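Local coordinates for protein acyl-coenzyme A oxidase 3 (Yarrowia lipolytica, PDB 5YS9) that oxidises acyl-CoA thioesters to trans-2-enoyl-CoA with FAD, reducing oxygen to hydrogen peroxide in peroxisomal beta-oxidation, at residues Tyr157-Met162 / Gly202-Ser207; Ala196-Ile201 / Thr211-Arg216; Val231-Val236 / Gly262-Thr267. One frame throughout, in Å; residues are numbered along the deposited sequence.

Interaction 1: residues Tyr157-Met162 / Gly202-Ser207. With FAD (flavin-adenine dinucleotide), chain C.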
loop_
_atom_site.group_PDB
_atom_site.type_symbol
_atom_site.label_atom_id
_atom_site.label_comp_id
_atom_site.label_asym_id
_atom_site.label_seq_id
_atom_site.Cartn_x
_atom_site.Cartn_y
_atom_site.Cartn_z
ATOM N N TYR A 157 -28.113 -21.304 3.221
ATOM C CA TYR A 157 -26.853 -20.592 3.083
ATOM C C TYR A 157 -26.941 -19.410 4.032
ATOM O O TYR A 157 -27.854 -18.567 3.949
ATOM C CB TYR A 157 -26.617 -20.117 1.644
ATOM C CG TYR A 157 -25.172 -19.835 1.306
ATOM C CD1 TYR A 157 -24.519 -18.710 1.797
ATOM C CD2 TYR A 157 -24.443 -20.698 0.497
ATOM C CE1 TYR A 157 -23.175 -18.442 1.478
ATOM C CE2 TYR A 157 -23.107 -20.456 0.177
ATOM C CZ TYR A 157 -22.465 -19.328 0.674
ATOM O OH TYR A 157 -21.143 -19.089 0.344
ATOM N N GLY A 158 -25.997 -19.378 4.956
ATOM C CA GLY A 158 -25.996 -18.461 6.089
ATOM C C GLY A 158 -24.998 -17.351 5.834
ATOM O O GLY A 158 -24.127 -17.468 4.981
ATOM N N CYS A 159 -25.151 -16.269 6.553
ATOM C CA CYS A 159 -24.173 -15.205 6.593
ATOM C C CYS A 159 -24.241 -14.611 8.029
ATOM O O CYS A 159 -24.992 -15.125 8.897
ATOM C CB CYS A 159 -24.510 -14.165 5.501
ATOM S SG CYS A 159 -26.076 -13.278 5.768
ATOM N N PHE A 160 -23.407 -13.617 8.278
ATOM C CA PHE A 160 -23.138 -13.130 9.606
ATOM C C PHE A 160 -23.365 -11.637 9.603
ATOM O O PHE A 160 -22.595 -10.901 9.015
ATOM C CB PHE A 160 -21.672 -13.463 9.876
ATOM C CG PHE A 160 -21.214 -13.231 11.276
ATOM C CD1 PHE A 160 -21.338 -14.214 12.222
ATOM C CD2 PHE A 160 -20.588 -12.056 11.620
ATOM C CE1 PHE A 160 -20.886 -14.018 13.501
ATOM C CE2 PHE A 160 -20.138 -11.847 12.896
ATOM C CZ PHE A 160 -20.286 -12.832 13.838
ATOM N N ALA A 161 -24.394 -11.180 10.294
ATOM C CA ALA A 161 -24.755 -9.787 10.193
ATOM C C ALA A 161 -24.592 -9.076 11.510
ATOM O O ALA A 161 -25.487 -9.036 12.323
ATOM C CB ALA A 161 -26.178 -9.659 9.688
ATOM N N MET A 162 -23.434 -8.478 11.684
ATOM C CA MET A 162 -23.134 -7.760 12.887
ATOM C C MET A 162 -22.897 -6.313 12.551
ATOM O O MET A 162 -23.531 -5.428 13.085
ATOM C CB MET A 162 -21.901 -8.373 13.515
ATOM C CG MET A 162 -21.337 -7.643 14.697
ATOM S SD MET A 162 -19.743 -8.354 15.064
ATOM C CE MET A 162 -20.220 -9.596 16.232
ATOM N N GLY A 202 -21.046 -10.299 3.914
ATOM C CA GLY A 202 -20.639 -11.257 2.885
ATOM C C GLY A 202 -21.675 -12.334 2.683
ATOM O O GLY A 202 -22.150 -12.904 3.646
ATOM N N GLY A 203 -22.077 -12.563 1.425
ATOM C CA GLY A 203 -23.109 -13.565 1.102
ATOM C C GLY A 203 -24.538 -13.047 1.077
ATOM O O GLY A 203 -25.427 -13.695 0.512
ATOM N N ALA A 204 -24.779 -11.907 1.728
ATOM C CA ALA A 204 -26.144 -11.388 1.848
ATOM C C ALA A 204 -26.692 -10.874 0.542
ATOM O O ALA A 204 -27.898 -10.905 0.327
ATOM C CB ALA A 204 -26.233 -10.293 2.901
ATOM N N ALA A 205 -25.828 -10.349 -0.307
ATOM C CA ALA A 205 -26.322 -9.598 -1.461
ATOM C C ALA A 205 -27.039 -10.565 -2.373
ATOM O O ALA A 205 -28.171 -10.375 -2.692
ATOM C CB ALA A 205 -25.212 -8.883 -2.177
ATOM N N HIS A 206 -26.417 -11.665 -2.680
ATOM C CA HIS A 206 -26.978 -12.613 -3.624
ATOM C C HIS A 206 -27.085 -14.060 -3.146
ATOM O O HIS A 206 -27.705 -14.844 -3.836
ATOM C CB HIS A 206 -26.131 -12.612 -4.905
ATOM C CG HIS A 206 -26.302 -11.394 -5.755
ATOM N ND1 HIS A 206 -27.482 -10.679 -5.812
ATOM C CD2 HIS A 206 -25.459 -10.807 -6.639
ATOM C CE1 HIS A 206 -27.339 -9.669 -6.649
ATOM N NE2 HIS A 206 -26.126 -9.733 -7.170
ATOM N N SER A 207 -26.482 -14.434 -2.022
ATOM C CA SER A 207 -26.337 -15.867 -1.714
ATOM C C SER A 207 -27.176 -16.378 -0.577
ATOM O O SER A 207 -27.717 -17.480 -0.657
ATOM C CB SER A 207 -24.863 -16.203 -1.456
ATOM O OG SER A 207 -24.051 -15.352 -2.225
HETATM P PA FAD C . -14.891 1.856 12.877
HETATM O O1A FAD C . -15.916 2.923 12.911
HETATM O O2A FAD C . -14.792 0.873 13.980
HETATM O O5B FAD C . -13.499 2.602 12.819
HETATM C C5B FAD C . -13.216 3.496 11.755
HETATM C C4B FAD C . -11.872 4.167 11.953
HETATM O O4B FAD C . -11.879 4.893 13.176
HETATM C C3B FAD C . -10.776 3.141 12.061
HETATM O O3B FAD C . -9.622 3.613 11.394
HETATM C C2B FAD C . -10.448 3.085 13.520
HETATM O O2B FAD C . -9.053 2.911 13.677
HETATM C C1B FAD C . -10.878 4.425 14.059
HETATM N N9A FAD C . -11.372 4.207 15.432
HETATM C C8A FAD C . -12.491 3.571 15.799
HETATM N N7A FAD C . -12.601 3.539 17.137
HETATM C C5A FAD C . -11.538 4.159 17.644
HETATM C C6A FAD C . -11.033 4.478 18.987
HETATM N N6A FAD C . -11.710 4.119 20.090
HETATM N N1A FAD C . -9.869 5.140 19.071
HETATM C C2A FAD C . -9.182 5.503 17.983
HETATM N N3A FAD C . -9.580 5.245 16.742
HETATM C C4A FAD C . -10.726 4.593 16.516
HETATM N N1 FAD C . -18.836 -7.526 9.155
HETATM C C2 FAD C . -19.670 -8.543 9.416
HETATM O O2 FAD C . -20.288 -8.555 10.477
HETATM N N3 FAD C . -19.863 -9.556 8.586
HETATM C C4 FAD C . -19.242 -9.631 7.430
HETATM O O4 FAD C . -19.450 -10.577 6.682
HETATM C C4X FAD C . -18.316 -8.562 7.060
HETATM N N5 FAD C . -17.667 -8.585 5.903
HETATM C C5X FAD C . -16.837 -7.589 5.587
HETATM C C6 FAD C . -16.196 -7.651 4.375
HETATM C C7 FAD C . -15.338 -6.654 4.002
HETATM C C7M FAD C . -14.648 -6.764 2.676
HETATM C C8 FAD C . -15.104 -5.513 4.912
HETATM C C8M FAD C . -14.163 -4.414 4.530
HETATM C C9 FAD C . -15.739 -5.451 6.135
HETATM C C9A FAD C . -16.605 -6.452 6.507
HETATM N N10 FAD C . -17.265 -6.416 7.741
HETATM C C10 FAD C . -18.143 -7.467 8.020
HETATM C "C1'" FAD C . -17.101 -5.304 8.675
HETATM C "C2'" FAD C . -15.796 -5.254 9.449
HETATM O "O2'" FAD C . -15.826 -6.284 10.423
HETATM C "C3'" FAD C . -15.685 -3.883 10.115
HETATM O "O3'" FAD C . -15.536 -2.944 9.066
HETATM C "C4'" FAD C . -14.540 -3.643 11.099
HETATM O "O4'" FAD C . -14.463 -4.641 12.108
HETATM C "C5'" FAD C . -14.747 -2.347 11.845
HETATM O "O5'" FAD C . -14.673 -1.262 10.948
HETATM P P FAD C . -15.728 -0.084 10.965
HETATM O O1P FAD C . -16.134 0.142 9.562
HETATM O O2P FAD C . -16.742 -0.374 12.008
HETATM O O3P FAD C . -14.859 1.153 11.437
HETATM O O HOH W 1 -21.356 -12.525 6.510
#
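Y157 lays one ring face under the CB of S207, which stands off-centre toward the CD1-CE1 rim; this CH-pi contact measures 4.3 Å from S207 CB to the Y157 ring centroid, 21° off the ring normal. With chi1 at -159°, the ring of Y157 swings away from its own backbone N and lies alongside the 202-207 loop. Both hydroxyls end at R121: Y157 OH bonds to its carbonyl, S207 OG to its NH2 and also to D260 OD2. Next to the ring, G203 leaves room, since a CB there would press on C159 CB and Y157 CE1. C159 CB rests against G202 O at 3.3 Å, while C159 SG touches the methyl A204 CB at 4.1 Å. Strand 158-161 and this loop belong to the beta domain in the middle of the acyl-CoA dehydrogenase fold, and their backbones together hold the pyrimidine end of the flavin. FAD N3 donates to F160 O over 3.1 Å. G202 N reaches FAD O4 at 3.2 Å with a fairly straight N-H...O angle of 161°, and M162 N makes a weak bond to FAD O2 at 3.4 Å. A water accepts a hydrogen bond from F160 N at 2.9 Å; lying 2.7 Å from FAD O4 and also beside G202 O, it links strand, loop and cofactor. The F160 ring meets the flavin with its edge, CD2 near FAD O2. Donors at O2 and O4 would probably draw electron density toward this end of the isoalloxazine.

Interaction 2: residues Ala196-Ile201 / Thr211-Arg216. With FAD (flavin-adenine dinucleotide), chain C.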
loop_
_atom_site.group_PDB
_atom_site.type_symbol
_atom_site.label_atom_id
_atom_site.label_comp_id
_atom_site.label_asym_id
_atom_site.label_seq_id
_atom_site.Cartn_x
_atom_site.Cartn_y
_atom_site.Cartn_z
ATOM N N ALA A 196 -28.433 2.309 10.866
ATOM C CA ALA A 196 -28.285 1.016 11.498
ATOM C C ALA A 196 -28.448 -0.103 10.491
ATOM O O ALA A 196 -28.612 -1.248 10.850
ATOM C CB ALA A 196 -29.258 0.859 12.648
ATOM N N THR A 197 -28.441 0.245 9.217
ATOM C CA THR A 197 -28.503 -0.757 8.178
ATOM C C THR A 197 -27.289 -1.653 8.310
ATOM O O THR A 197 -26.173 -1.177 8.395
ATOM C CB THR A 197 -28.462 -0.093 6.786
ATOM O OG1 THR A 197 -29.626 0.703 6.595
ATOM C CG2 THR A 197 -28.404 -1.108 5.694
ATOM N N LYS A 198 -27.510 -2.957 8.294
ATOM C CA LYS A 198 -26.427 -3.904 8.249
ATOM C C LYS A 198 -25.597 -3.632 6.972
ATOM O O LYS A 198 -26.159 -3.166 5.921
ATOM C CB LYS A 198 -26.901 -5.349 8.296
ATOM C CG LYS A 198 -27.656 -5.758 9.537
ATOM C CD LYS A 198 -26.840 -5.535 10.809
ATOM C CE LYS A 198 -27.460 -6.180 12.047
ATOM N NZ LYS A 198 -26.713 -5.860 13.303
ATOM N N TRP A 199 -24.280 -3.838 7.113
ATOM C CA TRP A 199 -23.327 -3.397 6.122
ATOM C C TRP A 199 -22.151 -4.314 6.082
ATOM O O TRP A 199 -21.753 -4.843 7.100
ATOM C CB TRP A 199 -22.847 -1.959 6.413
ATOM C CG TRP A 199 -22.488 -1.223 5.117
ATOM C CD1 TRP A 199 -21.249 -1.118 4.546
ATOM C CD2 TRP A 199 -23.383 -0.578 4.212
ATOM N NE1 TRP A 199 -21.321 -0.442 3.344
ATOM C CE2 TRP A 199 -22.622 -0.076 3.133
ATOM C CE3 TRP A 199 -24.755 -0.351 4.214
ATOM C CZ2 TRP A 199 -23.194 0.654 2.080
ATOM C CZ3 TRP A 199 -25.327 0.375 3.138
ATOM C CH2 TRP A 199 -24.547 0.858 2.106
ATOM N N TRP A 200 -21.586 -4.455 4.887
ATOM C CA TRP A 200 -20.506 -5.385 4.559
ATOM C C TRP A 200 -20.819 -6.874 4.795
ATOM O O TRP A 200 -19.887 -7.682 4.979
ATOM C CB TRP A 200 -19.183 -5.012 5.265
ATOM C CG TRP A 200 -18.630 -3.729 4.872
ATOM C CD1 TRP A 200 -18.296 -2.704 5.677
ATOM C CD2 TRP A 200 -18.304 -3.329 3.545
ATOM N NE1 TRP A 200 -17.806 -1.651 4.927
ATOM C CE2 TRP A 200 -17.822 -2.021 3.608
ATOM C CE3 TRP A 200 -18.391 -3.946 2.305
ATOM C CZ2 TRP A 200 -17.435 -1.321 2.468
ATOM C CZ3 TRP A 200 -17.999 -3.230 1.170
ATOM C CH2 TRP A 200 -17.542 -1.949 1.268
ATOM N N ILE A 201 -22.099 -7.257 4.742
ATOM C CA ILE A 201 -22.474 -8.669 5.035
ATOM C C ILE A 201 -22.168 -9.581 3.815
ATOM O O ILE A 201 -22.935 -9.622 2.807
ATOM C CB ILE A 201 -23.966 -8.834 5.454
ATOM C CG1 ILE A 201 -24.379 -7.771 6.483
ATOM C CG2 ILE A 201 -24.193 -10.212 6.049
ATOM C CD1 ILE A 201 -23.426 -7.597 7.668
ATOM N N THR A 211 -29.484 -15.460 8.110
ATOM C CA THR A 211 -28.427 -14.698 8.756
ATOM C C THR A 211 -28.435 -14.888 10.257
ATOM O O THR A 211 -29.430 -15.257 10.849
ATOM C CB THR A 211 -28.518 -13.212 8.455
ATOM O OG1 THR A 211 -27.318 -12.574 8.863
ATOM C CG2 THR A 211 -29.634 -12.568 9.215
ATOM N N ALA A 212 -27.273 -14.650 10.844
ATOM C CA ALA A 212 -27.117 -14.576 12.279
ATOM C C ALA A 212 -27.122 -13.072 12.560
ATOM O O ALA A 212 -26.135 -12.402 12.312
ATOM C CB ALA A 212 -25.813 -15.209 12.685
ATOM N N CYS A 213 -28.262 -12.544 13.002
ATOM C CA CYS A 213 -28.437 -11.101 13.170
ATOM C C CYS A 213 -28.099 -10.677 14.606
ATOM O O CYS A 213 -28.673 -11.190 15.573
ATOM C CB CYS A 213 -29.869 -10.707 12.819
ATOM S SG CYS A 213 -30.232 -8.928 12.968
ATOM N N PHE A 214 -27.171 -9.747 14.727
ATOM C CA PHE A 214 -26.800 -9.153 16.000
ATOM C C PHE A 214 -27.735 -7.959 16.280
ATOM O O PHE A 214 -27.765 -7.014 15.497
ATOM C CB PHE A 214 -25.314 -8.731 15.997
ATOM C CG PHE A 214 -24.368 -9.894 16.065
ATOM C CD1 PHE A 214 -24.182 -10.734 14.959
ATOM C CD2 PHE A 214 -23.650 -10.176 17.231
ATOM C CE1 PHE A 214 -23.327 -11.836 15.023
ATOM C CE2 PHE A 214 -22.776 -11.285 17.298
ATOM C CZ PHE A 214 -22.623 -12.114 16.193
ATOM N N ALA A 215 -28.499 -8.037 17.368
ATOM C CA ALA A 215 -29.443 -6.993 17.767
ATOM C C ALA A 215 -29.516 -6.788 19.280
ATOM O O ALA A 215 -29.241 -7.693 20.045
ATOM C CB ALA A 215 -30.821 -7.298 17.222
ATOM N N ARG A 216 -29.900 -5.589 19.699
ATOM C CA ARG A 216 -30.109 -5.315 21.104
ATOM C C ARG A 216 -31.335 -6.053 21.579
ATOM O O ARG A 216 -32.380 -5.950 20.979
ATOM C CB ARG A 216 -30.342 -3.831 21.334
ATOM C CG ARG A 216 -29.521 -2.899 20.479
ATOM C CD ARG A 216 -29.309 -1.591 21.212
ATOM N NE ARG A 216 -28.693 -1.826 22.502
ATOM C CZ ARG A 216 -27.401 -1.708 22.744
ATOM N NH1 ARG A 216 -26.936 -1.957 23.941
ATOM N NH2 ARG A 216 -26.577 -1.347 21.787
HETATM P PA FAD C . -14.891 1.856 12.877
HETATM O O1A FAD C . -15.916 2.923 12.911
HETATM O O2A FAD C . -14.792 0.873 13.980
HETATM O O5B FAD C . -13.499 2.602 12.819
HETATM C C5B FAD C . -13.216 3.496 11.755
HETATM C C4B FAD C . -11.872 4.167 11.953
HETATM O O4B FAD C . -11.879 4.893 13.176
HETATM C C3B FAD C . -10.776 3.141 12.061
HETATM O O3B FAD C . -9.622 3.613 11.394
HETATM C C2B FAD C . -10.448 3.085 13.520
HETATM O O2B FAD C . -9.053 2.911 13.677
HETATM C C1B FAD C . -10.878 4.425 14.059
HETATM N N9A FAD C . -11.372 4.207 15.432
HETATM C C8A FAD C . -12.491 3.571 15.799
HETATM N N7A FAD C . -12.601 3.539 17.137
HETATM C C5A FAD C . -11.538 4.159 17.644
HETATM C C6A FAD C . -11.033 4.478 18.987
HETATM N N6A FAD C . -11.710 4.119 20.090
HETATM N N1A FAD C . -9.869 5.140 19.071
HETATM C C2A FAD C . -9.182 5.503 17.983
HETATM N N3A FAD C . -9.580 5.245 16.742
HETATM C C4A FAD C . -10.726 4.593 16.516
HETATM N N1 FAD C . -18.836 -7.526 9.155
HETATM C C2 FAD C . -19.670 -8.543 9.416
HETATM O O2 FAD C . -20.288 -8.555 10.477
HETATM N N3 FAD C . -19.863 -9.556 8.586
HETATM C C4 FAD C . -19.242 -9.631 7.430
HETATM O O4 FAD C . -19.450 -10.577 6.682
HETATM C C4X FAD C . -18.316 -8.562 7.060
HETATM N N5 FAD C . -17.667 -8.585 5.903
HETATM C C5X FAD C . -16.837 -7.589 5.587
HETATM C C6 FAD C . -16.196 -7.651 4.375
HETATM C C7 FAD C . -15.338 -6.654 4.002
HETATM C C7M FAD C . -14.648 -6.764 2.676
HETATM C C8 FAD C . -15.104 -5.513 4.912
HETATM C C8M FAD C . -14.163 -4.414 4.530
HETATM C C9 FAD C . -15.739 -5.451 6.135
HETATM C C9A FAD C . -16.605 -6.452 6.507
HETATM N N10 FAD C . -17.265 -6.416 7.741
HETATM C C10 FAD C . -18.143 -7.467 8.020
HETATM C "C1'" FAD C . -17.101 -5.304 8.675
HETATM C "C2'" FAD C . -15.796 -5.254 9.449
HETATM O "O2'" FAD C . -15.826 -6.284 10.423
HETATM C "C3'" FAD C . -15.685 -3.883 10.115
HETATM O "O3'" FAD C . -15.536 -2.944 9.066
HETATM C "C4'" FAD C . -14.540 -3.643 11.099
HETATM O "O4'" FAD C . -14.463 -4.641 12.108
HETATM C "C5'" FAD C . -14.747 -2.347 11.845
HETATM O "O5'" FAD C . -14.673 -1.262 10.948
HETATM P P FAD C . -15.728 -0.084 10.965
HETATM O O1P FAD C . -16.134 0.142 9.562
HETATM O O2P FAD C . -16.742 -0.374 12.008
HETATM O O3P FAD C . -14.859 1.153 11.437
#
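Two successive bends, chi1 -61° and chi2 -58°, fold the side chain of K198 back beside its own backbone N, and the extended remainder then carries NZ across to strand 210-219. There NZ donates to F214 O at 2.7 Å, approaching in the carbonyl plane with a C=O...N angle of 147°. The same ammonium group also bonds to M162 O and forms a salt bridge with E164, so three oxygens grip it. Beneath the charge the contact turns apolar: K198 CE packs on C213 SG at 4.0 Å, the thiol pointing away from the backbone N of C213. A methionine in place of K198 would probably leave the F214 and M162 carbonyls without this donor and E164 without its countercharge. Further along, the chain turns a corner at W200, whose positive phi goes with a change of direction next to the flavin. The indole of W200 has FAD C8 over one face and W199 CD1 over the other, both toward the rim; on the cofactor side W200 CG comes within 3.6 Å of FAD C9. H433 of the second subunit meets the W200 ring as well. I201 follows under the pyrimidine end, its CD1 4.2 Å from FAD N3. A tryptophan packed against the isoalloxazine from a strand of the middle beta domain, with the other subunit close by, is characteristic of the flavin site in the acyl-CoA dehydrogenase and oxidase superfamily.

Interaction 3: residues Val231-Val236 / Gly262-Thr267; sequences VQLRDV and GWIQFT
I264 meets L233 tip to tip, I264 CD1 lying 4.1 Å from L233 CD1, while its other branch, I264 CG2, comes to 4.2 Å from L233 CD2. Both methyls of the leucine are thus engaged by one isoleucine. The chi1 of I264, -39°, sets CG1 opposite the carbonyl carbon and CG2 opposite the backbone N; CD1, carried by CG1, goes to L233 CD1, while CG2 meets both L233 CD2 and the next aromatic ring of the strand. That ring is F266, with I264 CG2 standing 3.9 Å above one of its faces, toward the rim. At the edge, close to the ring plane, V231 CG1 approaches F266 CE2 to 3.9 Å, the two side chains crossing at a slant. L233 CD2 also nears F266 CE2, at 4.3 Å, so valine and leucine both border the same ring corner. No hydrogen bond joins the two segments: the nearest CA atoms, of L233 and I264, are 9.1 Å apart, too far for paired strands, and the contact between them is made by side chains. C213 touches both V231 and F266, and I245 both L233 and F266. At the end of strand 222-232, Q232 NE2 donates to R234 O in the loop that follows at 2.9 Å, a nearly straight bond at 168°, and R234 sends its guanidinium to the carbonyls of A204, A205 and A208 and to P672 O of the second subunit. Strands 222-232 and 262-272 are not neighbours in the curled, mixed sheet, and this apolar contact across its interior is that of the barrel-like middle beta domain of the acyl-CoA dehydrogenase fold.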
loop_
_atom_site.group_PDB
_atom_site.type_symbol
_atom_site.label_atom_id
_atom_site.label_comp_id
_atom_site.label_asym_id
_atom_site.label_seq_id
_atom_site.Cartn_x
_atom_site.Cartn_y
_atom_site.Cartn_z
ATOM N N VAL A 231 -32.371 -15.108 11.519
ATOM C CA VAL A 231 -33.462 -14.521 10.755
ATOM C C VAL A 231 -33.377 -15.037 9.364
ATOM O O VAL A 231 -32.360 -14.885 8.686
ATOM C CB VAL A 231 -33.360 -12.977 10.672
ATOM C CG1 VAL A 231 -34.569 -12.410 9.906
ATOM C CG2 VAL A 231 -33.187 -12.361 12.057
ATOM N N GLN A 232 -34.464 -15.572 8.884
ATOM C CA GLN A 232 -34.499 -16.037 7.516
ATOM C C GLN A 232 -34.618 -14.833 6.582
ATOM O O GLN A 232 -35.533 -14.023 6.739
ATOM C CB GLN A 232 -35.674 -16.989 7.336
ATOM C CG GLN A 232 -35.595 -17.773 6.047
ATOM C CD GLN A 232 -36.693 -18.790 5.913
ATOM O OE1 GLN A 232 -37.292 -19.263 6.914
ATOM N NE2 GLN A 232 -36.978 -19.132 4.674
ATOM N N LEU A 233 -33.689 -14.730 5.630
ATOM C CA LEU A 233 -33.626 -13.616 4.685
ATOM C C LEU A 233 -34.404 -13.867 3.414
ATOM O O LEU A 233 -35.026 -12.958 2.875
ATOM C CB LEU A 233 -32.199 -13.365 4.267
ATOM C CG LEU A 233 -31.238 -12.835 5.300
ATOM C CD1 LEU A 233 -29.872 -12.599 4.663
ATOM C CD2 LEU A 233 -31.773 -11.579 5.907
ATOM N N ARG A 234 -34.367 -15.095 2.924
ATOM C CA ARG A 234 -35.044 -15.445 1.686
ATOM C C ARG A 234 -35.913 -16.685 1.835
ATOM O O ARG A 234 -35.615 -17.602 2.594
ATOM C CB ARG A 234 -34.032 -15.685 0.546
ATOM C CG ARG A 234 -33.124 -14.514 0.219
ATOM C CD ARG A 234 -32.098 -14.895 -0.856
ATOM N NE ARG A 234 -31.654 -13.740 -1.622
ATOM C CZ ARG A 234 -30.610 -12.965 -1.349
ATOM N NH1 ARG A 234 -29.830 -13.183 -0.288
ATOM N NH2 ARG A 234 -30.356 -11.943 -2.165
ATOM N N ASP A 235 -37.011 -16.688 1.094
ATOM C CA ASP A 235 -37.718 -17.898 0.771
ATOM C C ASP A 235 -36.708 -18.799 0.019
ATOM O O ASP A 235 -36.110 -18.400 -0.990
ATOM C CB ASP A 235 -38.889 -17.536 -0.120
ATOM C CG ASP A 235 -39.591 -18.714 -0.627
ATOM O OD1 ASP A 235 -40.305 -19.301 0.187
ATOM O OD2 ASP A 235 -39.434 -19.044 -1.830
ATOM N N VAL A 236 -36.511 -19.997 0.543
ATOM C CA VAL A 236 -35.501 -20.944 0.083
ATOM C C VAL A 236 -35.776 -21.406 -1.372
ATOM O O VAL A 236 -34.921 -21.437 -2.241
ATOM C CB VAL A 236 -35.485 -22.129 1.109
ATOM C CG1 VAL A 236 -35.227 -23.475 0.478
ATOM C CG2 VAL A 236 -34.489 -21.854 2.217
ATOM N N GLY A 262 -23.435 -7.459 1.091
ATOM C CA GLY A 262 -24.659 -6.789 0.910
ATOM C C GLY A 262 -25.004 -6.030 2.155
ATOM O O GLY A 262 -24.448 -6.314 3.214
ATOM N N TRP A 263 -25.905 -5.056 1.985
ATOM C CA TRP A 263 -26.554 -4.350 3.081
ATOM C C TRP A 263 -27.878 -5.003 3.371
ATOM O O TRP A 263 -28.459 -5.550 2.473
ATOM C CB TRP A 263 -26.822 -2.882 2.748
ATOM C CG TRP A 263 -27.631 -2.602 1.525
ATOM C CD1 TRP A 263 -27.128 -2.397 0.290
ATOM C CD2 TRP A 263 -29.046 -2.470 1.407
ATOM N NE1 TRP A 263 -28.122 -2.161 -0.598
ATOM C CE2 TRP A 263 -29.319 -2.181 0.050
ATOM C CE3 TRP A 263 -30.112 -2.552 2.299
ATOM C CZ2 TRP A 263 -30.608 -1.971 -0.442
ATOM C CZ3 TRP A 263 -31.421 -2.339 1.815
ATOM C CH2 TRP A 263 -31.649 -2.045 0.465
ATOM N N ILE A 264 -28.333 -4.948 4.618
ATOM C CA ILE A 264 -29.647 -5.446 4.999
ATOM C C ILE A 264 -30.373 -4.450 5.922
ATOM O O ILE A 264 -29.800 -3.925 6.867
ATOM C CB ILE A 264 -29.580 -6.804 5.744
ATOM C CG1 ILE A 264 -28.498 -7.738 5.143
ATOM C CG2 ILE A 264 -30.960 -7.478 5.739
ATOM C CD1 ILE A 264 -28.289 -9.016 5.949
ATOM N N GLN A 265 -31.654 -4.238 5.648
ATOM C CA GLN A 265 -32.574 -3.608 6.558
ATOM C C GLN A 265 -33.694 -4.580 6.916
ATOM O O GLN A 265 -34.196 -5.299 6.039
ATOM C CB GLN A 265 -33.171 -2.400 5.906
ATOM C CG GLN A 265 -32.122 -1.423 5.374
ATOM C CD GLN A 265 -32.742 -0.197 4.841
ATOM O OE1 GLN A 265 -33.865 -0.239 4.435
ATOM N NE2 GLN A 265 -32.042 0.908 4.882
ATOM N N PHE A 266 -34.058 -4.578 8.214
ATOM C CA PHE A 266 -35.201 -5.311 8.776
ATOM C C PHE A 266 -36.261 -4.327 9.220
ATOM O O PHE A 266 -35.970 -3.409 9.960
ATOM C CB PHE A 266 -34.775 -6.072 10.025
ATOM C CG PHE A 266 -33.586 -6.939 9.829
ATOM C CD1 PHE A 266 -32.288 -6.416 9.993
ATOM C CD2 PHE A 266 -33.734 -8.274 9.540
ATOM C CE1 PHE A 266 -31.175 -7.214 9.806
ATOM C CE2 PHE A 266 -32.611 -9.088 9.366
ATOM C CZ PHE A 266 -31.340 -8.549 9.474
ATOM N N THR A 267 -37.481 -4.533 8.805
ATOM C CA THR A 267 -38.589 -3.682 9.218
ATOM C C THR A 267 -39.660 -4.586 9.806
ATOM O O THR A 267 -40.295 -5.386 9.088
ATOM C CB THR A 267 -39.141 -2.872 8.035
ATOM O OG1 THR A 267 -38.049 -2.222 7.352
ATOM C CG2 THR A 267 -40.167 -1.827 8.523
#

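Overall arrangement
All three contacts fall within one middle beta domain and share its curled sheet, their centres only 9 to 10 Å apart. Along the chain the segments of interactions 1 and 2 alternate, and interaction 3 opens after both have closed. Strand 158-161 runs parallel to 210-219, joining interaction 1 to interaction 2 through backbone bonds of A161 with A212 and F214. Antiparallel pairing of 198-201 with 262-272 ties interaction 2 to interaction 3, and R234 of interaction 3 binds the loop of interaction 1. Interactions 1 and 2 reach FAD, interaction 3 lies behind them, and all three touch the second subunit, so flavin site, domain core and dimer contact adjoin.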